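Local coordinates for protein enoyl-CoA hydratase (PDB 5KJP) that probably catalyses the hydration of trans-2-enoyl-CoA thioesters to 3-hydroxyacyl-CoA in fatty acid metabolism, as a member of the crotonase superfamily, at residues P15-E20 against A41-G46; D23-I28 against L200-T205; A50-D55 against T97-T102; S61-T66 against K103-A108; A124-A129 against L183-A188. One frame throughout, in Å; residues are numbered along the deposited sequence.

Contact 1. Residues P15-E20 against A41-G46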
# COMPACT_ATOMS: atom_id res chain seq x y z
N PRO A 15 -1.66 32.34 -23.50
CA PRO A 15 -2.29 31.05 -23.21
C PRO A 15 -2.39 30.76 -21.72
O PRO A 15 -1.49 31.11 -20.95
CB PRO A 15 -1.37 30.04 -23.91
CG PRO A 15 -0.62 30.84 -24.93
CD PRO A 15 -0.43 32.18 -24.30
N GLU A 16 -3.48 30.12 -21.31
CA GLU A 16 -3.68 29.81 -19.90
C GLU A 16 -2.97 28.51 -19.50
O GLU A 16 -2.87 28.19 -18.32
CB GLU A 16 -5.18 29.74 -19.59
CG GLU A 16 -5.87 31.07 -19.87
CD GLU A 16 -7.37 31.01 -19.75
OE1 GLU A 16 -7.87 30.48 -18.73
OE2 GLU A 16 -8.06 31.51 -20.66
N VAL A 17 -2.49 27.79 -20.51
CA VAL A 17 -1.53 26.71 -20.29
C VAL A 17 -0.33 26.95 -21.20
O VAL A 17 -0.46 27.04 -22.42
CB VAL A 17 -2.13 25.31 -20.58
CG1 VAL A 17 -1.05 24.24 -20.45
CG2 VAL A 17 -3.28 25.02 -19.63
N LEU A 18 0.85 27.08 -20.59
CA LEU A 18 2.07 27.29 -21.36
C LEU A 18 2.80 25.98 -21.53
O LEU A 18 2.79 25.13 -20.64
CB LEU A 18 2.96 28.32 -20.68
CG LEU A 18 2.33 29.69 -20.44
CD1 LEU A 18 3.20 30.49 -19.49
CD2 LEU A 18 2.14 30.41 -21.76
N VAL A 19 3.44 25.81 -22.69
CA VAL A 19 4.17 24.59 -22.98
C VAL A 19 5.54 24.93 -23.56
O VAL A 19 5.65 25.72 -24.50
CB VAL A 19 3.39 23.70 -23.97
CG1 VAL A 19 4.21 22.53 -24.39
CG2 VAL A 19 2.09 23.20 -23.33
N GLU A 20 6.58 24.33 -22.98
CA GLU A 20 7.94 24.52 -23.47
C GLU A 20 8.65 23.18 -23.59
O GLU A 20 8.64 22.38 -22.65
CB GLU A 20 8.73 25.44 -22.55
CG GLU A 20 10.15 25.69 -23.03
CD GLU A 20 11.05 26.27 -21.95
OE1 GLU A 20 10.52 26.74 -20.92
OE2 GLU A 20 12.28 26.25 -22.13
N ALA A 41 -12.30 25.78 -18.44
CA ALA A 41 -12.37 25.08 -19.73
C ALA A 41 -11.06 25.21 -20.50
O ALA A 41 -10.57 24.22 -21.06
CB ALA A 41 -13.53 25.62 -20.56
N ALA A 42 -10.51 26.42 -20.53
CA ALA A 42 -9.26 26.68 -21.25
C ALA A 42 -8.10 25.84 -20.71
O ALA A 42 -7.34 25.25 -21.48
CB ALA A 42 -8.92 28.17 -21.19
N VAL A 43 -7.97 25.79 -19.39
CA VAL A 43 -6.90 25.01 -18.78
C VAL A 43 -7.12 23.52 -19.00
O VAL A 43 -6.17 22.79 -19.30
CB VAL A 43 -6.78 25.28 -17.27
CG1 VAL A 43 -5.80 24.31 -16.63
CG2 VAL A 43 -6.32 26.72 -17.02
N SER A 44 -8.36 23.07 -18.87
CA SER A 44 -8.67 21.66 -19.09
C SER A 44 -8.27 21.23 -20.50
O SER A 44 -7.58 20.22 -20.68
CB SER A 44 -10.16 21.40 -18.85
OG SER A 44 -10.45 20.02 -19.00
N ARG A 45 -8.69 22.00 -21.50
CA ARG A 45 -8.33 21.73 -22.89
C ARG A 45 -6.83 21.82 -23.11
O ARG A 45 -6.25 21.00 -23.82
CB ARG A 45 -9.05 22.69 -23.84
CG ARG A 45 -8.74 22.44 -25.31
CD ARG A 45 -9.21 21.06 -25.74
NE ARG A 45 -8.70 20.67 -27.06
CZ ARG A 45 -9.24 21.04 -28.21
NH1 ARG A 45 -10.32 21.81 -28.23
NH2 ARG A 45 -8.70 20.63 -29.36
N GLY A 46 -6.21 22.84 -22.52
CA GLY A 46 -4.78 23.05 -22.66
C GLY A 46 -3.97 21.88 -22.12
O GLY A 46 -2.99 21.46 -22.74
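Glu16 lays its carboxylate against the first turn of helix 41-56, where the methyl of Ala42 meets it over the face: Ala42 CB lies 3.5 Å from Glu16 OE1, and the other carboxylate oxygen and CD are equally near. The side chain runs extended beyond CG to get there. Its OE1 is held by Asn40 ND2, and the OD1 of that same Asn40 accepts a hydrogen bond from Val43 N, so one asparagine ties the glutamate to the start of the helix. A carboxylate at the amino-terminal end of a helix is probably favoured by the helix dipole. Closer to the backbone, Glu16 CB approaches Val43 CG2 at 4.1 Å.

Val17 opens the strand and carries the apolar part of the contact. This is the edge strand of the main sheet in the crotonase fold, paired antiparallel with strand 25-30, and the axes of strand 17-20 and of helical residues 41-46 pass 8.8 Å apart at 25°. The two methyls of Val17 divide the work. With CG1 anti to the backbone N (chi1 175°), CG2 is the one aimed at the helix, where it sits 3.7 Å from Val43 O and 4.0 Å from Val43 CG1. It also comes within 3.9 Å of Gly46 CA; with no side chain on Gly46 in the way, the strand and helix backbones draw together, Val17 CA and Gly46 CA being 5.4 Å apart. Val17 CG1 faces the carbonyl end of Gly46 and packs on Ile28 of the neighbouring strand. Farther along, Val19 reaches the next turns of the same helix, at Ala50 and Gln53.

Contact 2. Residues D23-I28 against L200-T205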
# COMPACT_ATOMS: atom_id res chain seq x y z
N ASP A 23 14.81 19.81 -24.81
CA ASP A 23 15.26 18.52 -25.30
C ASP A 23 14.07 17.56 -25.39
O ASP A 23 13.14 17.79 -26.17
CB ASP A 23 16.36 17.94 -24.41
CG ASP A 23 17.58 18.84 -24.33
OD1 ASP A 23 17.98 19.39 -25.38
OD2 ASP A 23 18.14 19.00 -23.23
N ARG A 24 14.10 16.50 -24.59
CA ARG A 24 13.05 15.49 -24.66
C ARG A 24 12.03 15.63 -23.53
O ARG A 24 11.22 14.73 -23.29
CB ARG A 24 13.68 14.09 -24.64
CG ARG A 24 14.77 13.91 -25.69
CD ARG A 24 15.16 12.45 -25.81
NE ARG A 24 13.99 11.63 -26.10
CZ ARG A 24 13.52 11.41 -27.32
NH1 ARG A 24 14.13 11.93 -28.38
NH2 ARG A 24 12.43 10.66 -27.49
N ILE A 25 12.07 16.77 -22.85
CA ILE A 25 11.17 17.03 -21.74
C ILE A 25 10.14 18.10 -22.11
O ILE A 25 10.50 19.18 -22.59
CB ILE A 25 11.93 17.47 -20.47
CG1 ILE A 25 12.84 16.34 -19.99
CG2 ILE A 25 10.96 17.86 -19.36
CD1 ILE A 25 14.00 16.82 -19.13
N LEU A 26 8.87 17.79 -21.90
CA LEU A 26 7.83 18.79 -22.13
C LEU A 26 7.43 19.44 -20.81
O LEU A 26 6.91 18.78 -19.92
CB LEU A 26 6.61 18.16 -22.80
CG LEU A 26 5.65 19.20 -23.40
CD1 LEU A 26 6.31 19.86 -24.62
CD2 LEU A 26 4.29 18.60 -23.76
N ILE A 27 7.69 20.74 -20.67
CA ILE A 27 7.30 21.45 -19.46
C ILE A 27 5.97 22.18 -19.67
O ILE A 27 5.85 23.06 -20.52
CB ILE A 27 8.37 22.46 -19.02
CG1 ILE A 27 9.72 21.75 -18.88
CG2 ILE A 27 7.96 23.13 -17.70
CD1 ILE A 27 10.85 22.69 -18.54
N ILE A 28 4.98 21.78 -18.87
CA ILE A 28 3.62 22.28 -18.98
C ILE A 28 3.30 23.14 -17.76
O ILE A 28 3.37 22.66 -16.63
CB ILE A 28 2.60 21.12 -19.07
CG1 ILE A 28 3.03 20.10 -20.14
CG2 ILE A 28 1.19 21.65 -19.32
CD1 ILE A 28 2.41 18.72 -19.96
N LEU A 200 14.94 15.00 -12.16
CA LEU A 200 14.28 13.69 -12.18
C LEU A 200 13.92 13.26 -13.60
O LEU A 200 14.18 12.13 -14.00
CB LEU A 200 13.03 13.72 -11.30
CG LEU A 200 12.20 12.44 -11.15
CD1 LEU A 200 13.09 11.29 -10.67
CD2 LEU A 200 11.05 12.69 -10.17
N ALA A 201 13.33 14.18 -14.36
CA ALA A 201 12.95 13.91 -15.74
C ALA A 201 14.16 13.52 -16.58
O ALA A 201 14.09 12.60 -17.39
CB ALA A 201 12.25 15.12 -16.35
N GLU A 202 15.27 14.22 -16.38
CA GLU A 202 16.49 13.95 -17.15
C GLU A 202 17.03 12.55 -16.84
O GLU A 202 17.57 11.88 -17.72
CB GLU A 202 17.55 15.02 -16.90
CG GLU A 202 17.28 16.32 -17.65
CD GLU A 202 18.25 17.44 -17.30
OE1 GLU A 202 19.04 17.28 -16.35
OE2 GLU A 202 18.22 18.48 -17.99
N LYS A 203 16.88 12.10 -15.60
CA LYS A 203 17.30 10.75 -15.25
C LYS A 203 16.47 9.73 -16.03
O LYS A 203 16.99 8.72 -16.52
CB LYS A 203 17.19 10.51 -13.74
CG LYS A 203 18.24 11.28 -12.93
CD LYS A 203 17.89 11.35 -11.45
CE LYS A 203 18.13 10.02 -10.75
NZ LYS A 203 19.52 9.50 -10.94
N ILE A 204 15.18 10.00 -16.17
CA ILE A 204 14.29 9.09 -16.88
C ILE A 204 14.48 9.16 -18.41
O ILE A 204 14.45 8.13 -19.09
CB ILE A 204 12.83 9.37 -16.51
CG1 ILE A 204 12.62 9.10 -15.01
CG2 ILE A 204 11.90 8.50 -17.32
CD1 ILE A 204 11.29 9.62 -14.47
N THR A 205 14.69 10.36 -18.95
CA THR A 205 14.89 10.48 -20.39
C THR A 205 16.21 9.85 -20.84
O THR A 205 16.39 9.55 -22.02
CB THR A 205 14.85 11.96 -20.87
OG1 THR A 205 15.92 12.69 -20.26
CG2 THR A 205 13.53 12.61 -20.50
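Ala201 turns its methyl from helix 193-205 onto the side chain of Ile25, with Ala201 CB 3.7 Å from Ile25 CD1 and hardly farther from CG1. Residues 200-205 run roughly antiparallel to strand 25-28, at 150° and 9.9 Å between axes. Glu202 follows with its aliphatic part alone: Glu202 CG touches Ile25 CD1 at 3.6 Å, the two side chains crossing at about a right angle, while the carboxylate continues past the isoleucine. Lys203 faces elsewhere, forming a salt bridge with Asp171 of the second subunit.

A full turn after Ala201, Thr205 closes the row. Its OG1 lies between the backbone N and the carbonyl carbon (chi1 62°), which leaves the methyl to meet the strand: Thr205 CG2 is 3.8 Å from Ile25 CG1 and 4.2 Å from Arg24 O. The guanidinium of Arg24 has its partners in Ser61 and the carbonyl of Ala58.

Ile25 thus lies against Ala201, Glu202 and Thr205 on one side of the helix, joining the late helix of the crotonase fold to its second strand. No hydrogen bond spans the two segments; their attachment rests on aliphatic carbon, with the polar end of Arg24 bonded elsewhere and only the aliphatic part of Glu202 in contact.

Contact 3. Residues A50-D55 against T97-T102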
# COMPACT_ATOMS: atom_id res chain seq x y z
N ALA A 50 -1.64 19.22 -24.27
CA ALA A 50 -0.25 19.00 -23.89
C ALA A 50 0.06 17.51 -23.74
O ALA A 50 1.12 17.05 -24.17
CB ALA A 50 0.06 19.74 -22.59
N MSE A 51 -0.85 16.77 -23.14
CA MSE A 51 -0.67 15.32 -22.99
C MSE A 51 -0.69 14.63 -24.35
O MSE A 51 0.07 13.68 -24.58
CB MSE A 51 -1.73 14.73 -22.06
CG MSE A 51 -1.69 15.26 -20.62
SE MSE A 51 0.11 15.29 -19.81
CE MSE A 51 -0.28 16.55 -18.36
N ASP A 52 -1.55 15.11 -25.26
CA ASP A 52 -1.57 14.59 -26.63
C ASP A 52 -0.24 14.86 -27.32
O ASP A 52 0.28 14.01 -28.04
CB ASP A 52 -2.71 15.22 -27.46
CG ASP A 52 -4.09 14.80 -26.99
OD1 ASP A 52 -4.19 13.83 -26.21
OD2 ASP A 52 -5.08 15.44 -27.40
N GLN A 53 0.30 16.05 -27.08
CA GLN A 53 1.58 16.42 -27.67
C GLN A 53 2.70 15.52 -27.16
O GLN A 53 3.51 15.02 -27.94
CB GLN A 53 1.90 17.88 -27.37
CG GLN A 53 3.22 18.35 -27.96
CD GLN A 53 3.52 19.80 -27.63
OE1 GLN A 53 2.67 20.51 -27.10
NE2 GLN A 53 4.74 20.24 -27.93
N LEU A 54 2.73 15.35 -25.84
CA LEU A 54 3.70 14.46 -25.19
C LEU A 54 3.70 13.08 -25.82
O LEU A 54 4.73 12.59 -26.27
CB LEU A 54 3.41 14.34 -23.69
CG LEU A 54 4.16 13.23 -22.95
CD1 LEU A 54 5.67 13.52 -22.91
CD2 LEU A 54 3.59 13.03 -21.55
N ASP A 55 2.52 12.45 -25.87
CA ASP A 55 2.44 11.06 -26.28
C ASP A 55 2.63 10.90 -27.79
O ASP A 55 3.09 9.86 -28.27
CB ASP A 55 1.11 10.44 -25.84
CG ASP A 55 1.12 10.03 -24.37
OD1 ASP A 55 2.22 9.98 -23.76
OD2 ASP A 55 0.04 9.76 -23.81
N THR A 97 -7.36 13.68 -15.90
CA THR A 97 -7.55 12.78 -14.76
C THR A 97 -8.16 11.43 -15.13
O THR A 97 -7.91 10.44 -14.45
CB THR A 97 -8.45 13.41 -13.68
OG1 THR A 97 -9.64 13.92 -14.28
CG2 THR A 97 -7.71 14.54 -12.95
N GLU A 98 -8.97 11.39 -16.19
CA GLU A 98 -9.56 10.13 -16.61
C GLU A 98 -8.88 9.58 -17.86
O GLU A 98 -9.36 8.64 -18.49
CB GLU A 98 -11.06 10.31 -16.85
CG GLU A 98 -11.79 10.68 -15.58
CD GLU A 98 -13.29 10.82 -15.76
OE1 GLU A 98 -13.86 10.07 -16.58
OE2 GLU A 98 -13.88 11.67 -15.07
N ARG A 99 -7.75 10.18 -18.21
CA ARG A 99 -6.98 9.74 -19.36
C ARG A 99 -5.50 10.09 -19.17
O ARG A 99 -4.96 10.95 -19.88
CB ARG A 99 -7.52 10.38 -20.65
CG ARG A 99 -6.89 9.88 -21.94
CD ARG A 99 -7.26 10.77 -23.11
NE ARG A 99 -6.46 10.47 -24.30
CZ ARG A 99 -6.66 9.42 -25.09
NH1 ARG A 99 -7.64 8.56 -24.83
NH2 ARG A 99 -5.88 9.23 -26.15
N PRO A 100 -4.84 9.44 -18.20
CA PRO A 100 -3.43 9.74 -17.93
C PRO A 100 -2.56 9.42 -19.14
O PRO A 100 -2.88 8.50 -19.89
CB PRO A 100 -3.08 8.82 -16.74
CG PRO A 100 -4.39 8.33 -16.21
CD PRO A 100 -5.34 8.34 -17.36
N PRO A 101 -1.47 10.18 -19.34
CA PRO A 101 -0.62 9.95 -20.51
C PRO A 101 0.07 8.60 -20.47
O PRO A 101 0.18 7.97 -19.42
CB PRO A 101 0.42 11.08 -20.42
CG PRO A 101 0.49 11.39 -18.95
CD PRO A 101 -0.92 11.21 -18.44
N THR A 102 0.54 8.15 -21.64
CA THR A 102 1.32 6.93 -21.76
C THR A 102 2.75 7.14 -21.25
O THR A 102 3.28 6.32 -20.49
CB THR A 102 1.35 6.47 -23.21
OG1 THR A 102 0.01 6.17 -23.62
CG2 THR A 102 2.23 5.23 -23.38
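Asp55, near the end of helix 41-56, accepts a hydrogen bond from the backbone of Thr102: Thr102 N to Asp55 OD2 measures 2.7 Å and is almost straight, 174° at the hydrogen. The donor comes to the syn side of the carboxylate, 22° out of its plane. The other oxygen, OD1, takes the N-H of Lys103, so two successive backbone amides are fastened to one carboxylate, which is thereby held against rotation. In the crotonase fold this joins the helix between the second and third strands of the main sheet to the irregular chain leading into strand 105-109. Lys103 NZ adds a bond to Leu54 O at the helix end.

Farther out, Asp52 and Arg99 face each other more loosely. Asp52 OD1 and Arg99 NE are 4.5 Å apart, beyond a salt bridge; the firm charge partner of Asp52 is Arg92. At this distance the attraction is probably modest.

Packing centres on the ring of Pro101, which is buried against the helix. Pro101 CA lies 3.4 Å from Asp55 OD2, beside the oxygen that takes the Thr102 N-H. On the apolar side, Leu54 CD2 reaches Pro101 CB at 3.9 Å. Met51, present as selenomethionine, bends at chi2 (-47°) and thereby brings its SE to 4.0 Å from Pro101 CG, the outer corner of the ring.

Contact 4. Residues S61-T66 against K103-A108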
# COMPACT_ATOMS: atom_id res chain seq x y z
N SER A 61 10.03 12.50 -24.30
CA SER A 61 10.11 11.30 -23.47
C SER A 61 9.33 11.43 -22.17
O SER A 61 8.71 10.48 -21.71
CB SER A 61 11.58 10.97 -23.17
OG SER A 61 12.27 10.61 -24.36
N VAL A 62 9.38 12.62 -21.57
CA VAL A 62 8.80 12.86 -20.25
C VAL A 62 8.16 14.24 -20.22
O VAL A 62 8.64 15.16 -20.89
CB VAL A 62 9.89 12.76 -19.12
CG1 VAL A 62 9.32 13.15 -17.76
CG2 VAL A 62 10.48 11.35 -19.06
N ALA A 63 7.09 14.39 -19.45
CA ALA A 63 6.51 15.72 -19.22
C ALA A 63 6.56 16.10 -17.74
O ALA A 63 6.56 15.24 -16.86
CB ALA A 63 5.09 15.78 -19.72
N ILE A 64 6.62 17.40 -17.50
CA ILE A 64 6.48 17.95 -16.15
C ILE A 64 5.31 18.91 -16.13
O ILE A 64 5.21 19.80 -16.99
CB ILE A 64 7.76 18.68 -15.69
CG1 ILE A 64 8.97 17.74 -15.72
CG2 ILE A 64 7.55 19.29 -14.30
CD1 ILE A 64 10.29 18.47 -15.51
N LEU A 65 4.42 18.73 -15.16
CA LEU A 65 3.30 19.64 -14.98
C LEU A 65 3.52 20.50 -13.75
O LEU A 65 3.82 20.00 -12.66
CB LEU A 65 1.99 18.86 -14.84
CG LEU A 65 0.77 19.70 -14.42
CD1 LEU A 65 0.41 20.73 -15.50
CD2 LEU A 65 -0.42 18.79 -14.12
N THR A 66 3.37 21.81 -13.91
CA THR A 66 3.57 22.72 -12.80
C THR A 66 2.60 23.89 -12.89
O THR A 66 1.98 24.11 -13.94
CB THR A 66 5.04 23.22 -12.75
OG1 THR A 66 5.35 23.73 -11.45
CG2 THR A 66 5.32 24.27 -13.82
N LYS A 103 3.36 8.25 -21.65
CA LYS A 103 4.72 8.57 -21.23
C LYS A 103 4.71 9.10 -19.79
O LYS A 103 3.67 9.52 -19.29
CB LYS A 103 5.33 9.58 -22.20
CG LYS A 103 5.57 8.99 -23.59
CD LYS A 103 6.09 10.03 -24.58
CE LYS A 103 6.17 9.44 -25.98
NZ LYS A 103 6.42 10.49 -27.01
N PRO A 104 5.87 9.06 -19.10
CA PRO A 104 5.89 9.50 -17.70
C PRO A 104 5.57 10.99 -17.53
O PRO A 104 5.95 11.84 -18.34
CB PRO A 104 7.33 9.20 -17.25
CG PRO A 104 7.82 8.17 -18.20
CD PRO A 104 7.16 8.48 -19.52
N LEU A 105 4.84 11.27 -16.46
CA LEU A 105 4.46 12.62 -16.10
C LEU A 105 4.85 12.90 -14.66
O LEU A 105 4.50 12.14 -13.75
CB LEU A 105 2.96 12.83 -16.29
CG LEU A 105 2.39 14.17 -15.83
CD1 LEU A 105 2.98 15.34 -16.64
CD2 LEU A 105 0.87 14.14 -15.93
N ILE A 106 5.58 13.98 -14.46
CA ILE A 106 5.98 14.43 -13.13
C ILE A 106 5.23 15.71 -12.78
O ILE A 106 5.20 16.64 -13.57
CB ILE A 106 7.50 14.71 -13.06
CG1 ILE A 106 8.30 13.46 -13.44
CG2 ILE A 106 7.89 15.23 -11.68
CD1 ILE A 106 9.71 13.76 -13.93
N ALA A 107 4.61 15.75 -11.59
CA ALA A 107 4.03 17.00 -11.12
C ALA A 107 5.03 17.75 -10.24
O ALA A 107 5.57 17.18 -9.28
CB ALA A 107 2.73 16.73 -10.35
N ALA A 108 5.30 19.01 -10.57
CA ALA A 108 6.19 19.85 -9.77
C ALA A 108 5.36 20.85 -8.97
O ALA A 108 4.86 21.84 -9.52
CB ALA A 108 7.20 20.58 -10.66
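Ile106 O is gripped by two groups of strand 62-66: Leu65 N donates a 2.7 Å hydrogen bond to Ile106 O, and the alpha C-H of Ile64 adds a contact in which Ile64 CA is 3.2 Å from the same oxygen. The same double grip recurs on the other strand at Ala63 O, which takes the N-H of Ile106 at 2.9 Å together with the alpha C-H of Leu105. Ala63 N to Pro104 O and Ala108 N to Leu65 O complete the parallel ladder. Past its last firm rung, Thr66 OG1 donates to Ala108 O at 2.7 Å; with OG1 anti to the backbone N (chi1 -161°), the hydroxyl can span the gap to that carbonyl and is satisfied within the core.

Side chains alternate between the two faces. On one, Leu105 sends CD1 across the strands to lie 3.8 Å from Ala63 CB and only slightly farther from Leu65 CB; helix 41-56 covers this face through Leu47, Met51 and Leu54. On the other, Val62 CG1 meets Ile106 CD1 at 3.9 Å, and Ile64 CG2 rests on Ala108 CB at the same distance of 3.9 Å. Helix 193-205 closes over that side, Ile198 on Ile64 and Ile204 and Thr205 on Val62.

Two central parallel strands, almost wholly buried and sandwiched between helices, are characteristic of the sheet at the heart of the crotonase fold.

Contact 5. Residues A124-A129 against L183-A188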
# COMPACT_ATOMS: atom_id res chain seq x y z
N ALA A 124 -0.60 12.20 -12.26
CA ALA A 124 0.80 12.11 -12.66
C ALA A 124 1.41 10.85 -12.04
O ALA A 124 0.81 10.22 -11.18
CB ALA A 124 1.58 13.35 -12.24
N ASP A 125 2.62 10.49 -12.47
CA ASP A 125 3.27 9.28 -11.99
C ASP A 125 4.16 9.55 -10.79
O ASP A 125 4.34 8.69 -9.92
CB ASP A 125 4.10 8.66 -13.11
CG ASP A 125 3.29 8.40 -14.34
OD1 ASP A 125 2.28 7.66 -14.23
OD2 ASP A 125 3.63 8.95 -15.40
N LEU A 126 4.73 10.74 -10.78
CA LEU A 126 5.72 11.12 -9.79
C LEU A 126 5.42 12.53 -9.33
O LEU A 126 4.92 13.35 -10.12
CB LEU A 126 7.13 11.03 -10.37
CG LEU A 126 7.54 9.69 -10.98
CD1 LEU A 126 8.85 9.81 -11.73
CD2 LEU A 126 7.65 8.65 -9.88
N ILE A 127 5.72 12.82 -8.07
CA ILE A 127 5.51 14.16 -7.54
C ILE A 127 6.78 14.71 -6.89
O ILE A 127 7.37 14.08 -6.01
CB ILE A 127 4.36 14.18 -6.51
CG1 ILE A 127 3.04 13.73 -7.16
CG2 ILE A 127 4.21 15.59 -5.90
CD1 ILE A 127 1.88 13.55 -6.17
N VAL A 128 7.19 15.88 -7.36
CA VAL A 128 8.21 16.67 -6.70
C VAL A 128 7.51 17.85 -6.05
O VAL A 128 6.76 18.57 -6.71
CB VAL A 128 9.28 17.17 -7.70
CG1 VAL A 128 10.30 18.06 -6.99
CG2 VAL A 128 9.95 15.97 -8.38
N ALA A 129 7.72 18.04 -4.75
CA ALA A 129 7.00 19.11 -4.07
C ALA A 129 7.92 19.96 -3.19
O ALA A 129 8.82 19.44 -2.52
CB ALA A 129 5.87 18.52 -3.23
N LEU A 183 3.77 9.76 -0.98
CA LEU A 183 3.07 10.46 -2.05
C LEU A 183 4.04 11.35 -2.84
O LEU A 183 3.96 11.45 -4.07
CB LEU A 183 1.93 11.30 -1.49
CG LEU A 183 1.19 12.20 -2.49
CD1 LEU A 183 0.45 11.36 -3.53
CD2 LEU A 183 0.25 13.17 -1.77
N VAL A 184 4.94 12.00 -2.11
CA VAL A 184 5.92 12.88 -2.72
C VAL A 184 7.25 12.15 -2.87
O VAL A 184 7.81 11.64 -1.90
CB VAL A 184 6.12 14.17 -1.88
CG1 VAL A 184 7.36 14.93 -2.34
CG2 VAL A 184 4.87 15.06 -1.95
N ASN A 185 7.75 12.08 -4.11
CA ASN A 185 9.02 11.43 -4.39
C ASN A 185 10.22 12.24 -3.92
O ASN A 185 11.16 11.71 -3.32
CB ASN A 185 9.14 11.18 -5.90
CG ASN A 185 8.09 10.23 -6.40
OD1 ASN A 185 6.98 10.63 -6.76
ND2 ASN A 185 8.43 8.95 -6.42
N VAL A 186 10.18 13.54 -4.21
CA VAL A 186 11.30 14.43 -3.94
C VAL A 186 10.81 15.69 -3.25
O VAL A 186 9.91 16.37 -3.75
CB VAL A 186 12.04 14.81 -5.25
CG1 VAL A 186 13.12 15.86 -4.99
CG2 VAL A 186 12.62 13.57 -5.93
N LEU A 187 11.38 16.00 -2.09
CA LEU A 187 11.13 17.27 -1.43
C LEU A 187 12.15 18.29 -1.91
O LEU A 187 13.35 18.02 -1.88
CB LEU A 187 11.21 17.14 0.09
CG LEU A 187 10.01 16.57 0.83
CD1 LEU A 187 10.40 16.32 2.28
CD2 LEU A 187 8.83 17.53 0.72
N ALA A 188 11.67 19.45 -2.34
CA ALA A 188 12.54 20.49 -2.86
C ALA A 188 12.50 21.72 -1.97
O ALA A 188 11.53 21.93 -1.25
CB ALA A 188 12.14 20.85 -4.30
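Strands 126-129 and 186-188 run parallel, their axes 4.9 Å apart and 22° askew, with Ala129 N bonded to Val186 O and Ala188 N to Ala129 O. Just before this regular part, Asn185 interrupts the ladder. Its side-chain OD1 accepts the N-H of Ile127 at 2.8 Å, where a regular ladder would use the carbonyl of Val184, which instead bonds His179. Ile127 O in turn takes Asn185 N at 2.8 Å, in the carbonyl plane but bent at the hydrogen (136°), and a weak 3.4 Å bond from Val186 N.

The side chains of Asn185 and Leu126 cross at about a right angle, with Asn185 ND2 3.6 Å from Leu126 CD2. Ile127 projects to the other face, CD1 against Leu183 CD1 at 3.7 Å. There Val184 CG2 is shared, lying 3.8 Å from Ala129 CB and near Ile127 CG2. Back on the Leu126 side, Val128 and Val186 stand side by side, pointing the same way.

Asn185 ND2 donates to Glu165 OE1 and Ala161 O of the second subunit. With its oxygen spent on the sheet and its nitrogen on the neighbour, the amide has a defined orientation, and the residue leading into the outermost strand of the sheet in this chain ties it to the neighbouring subunit.

How the contacts relate
All five contacts belong to the crotonase core, and contacts 1, 2, 4 and 5 reach one six-stranded sheet, ordered 17-22, 25-30, 62-67, 105-109, 126-130, 186-188, just as in the chain. Contact 1 lies at one edge and contact 5 at the other, their centres about 22 Å apart. Contacts 1 and 3 share helix 41-56, which covers one face; contact 2 places helix 193-205 on the opposite face. Contacts 2 and 4 are nearest, with centres about 7 Å apart. In sequence, contact 2 spans contacts 3, 4 and 5, so a late helix returns to an early strand. Contacts 2, 4 and 5 touch the second subunit and contact 3 the third, tying sheet to assembly.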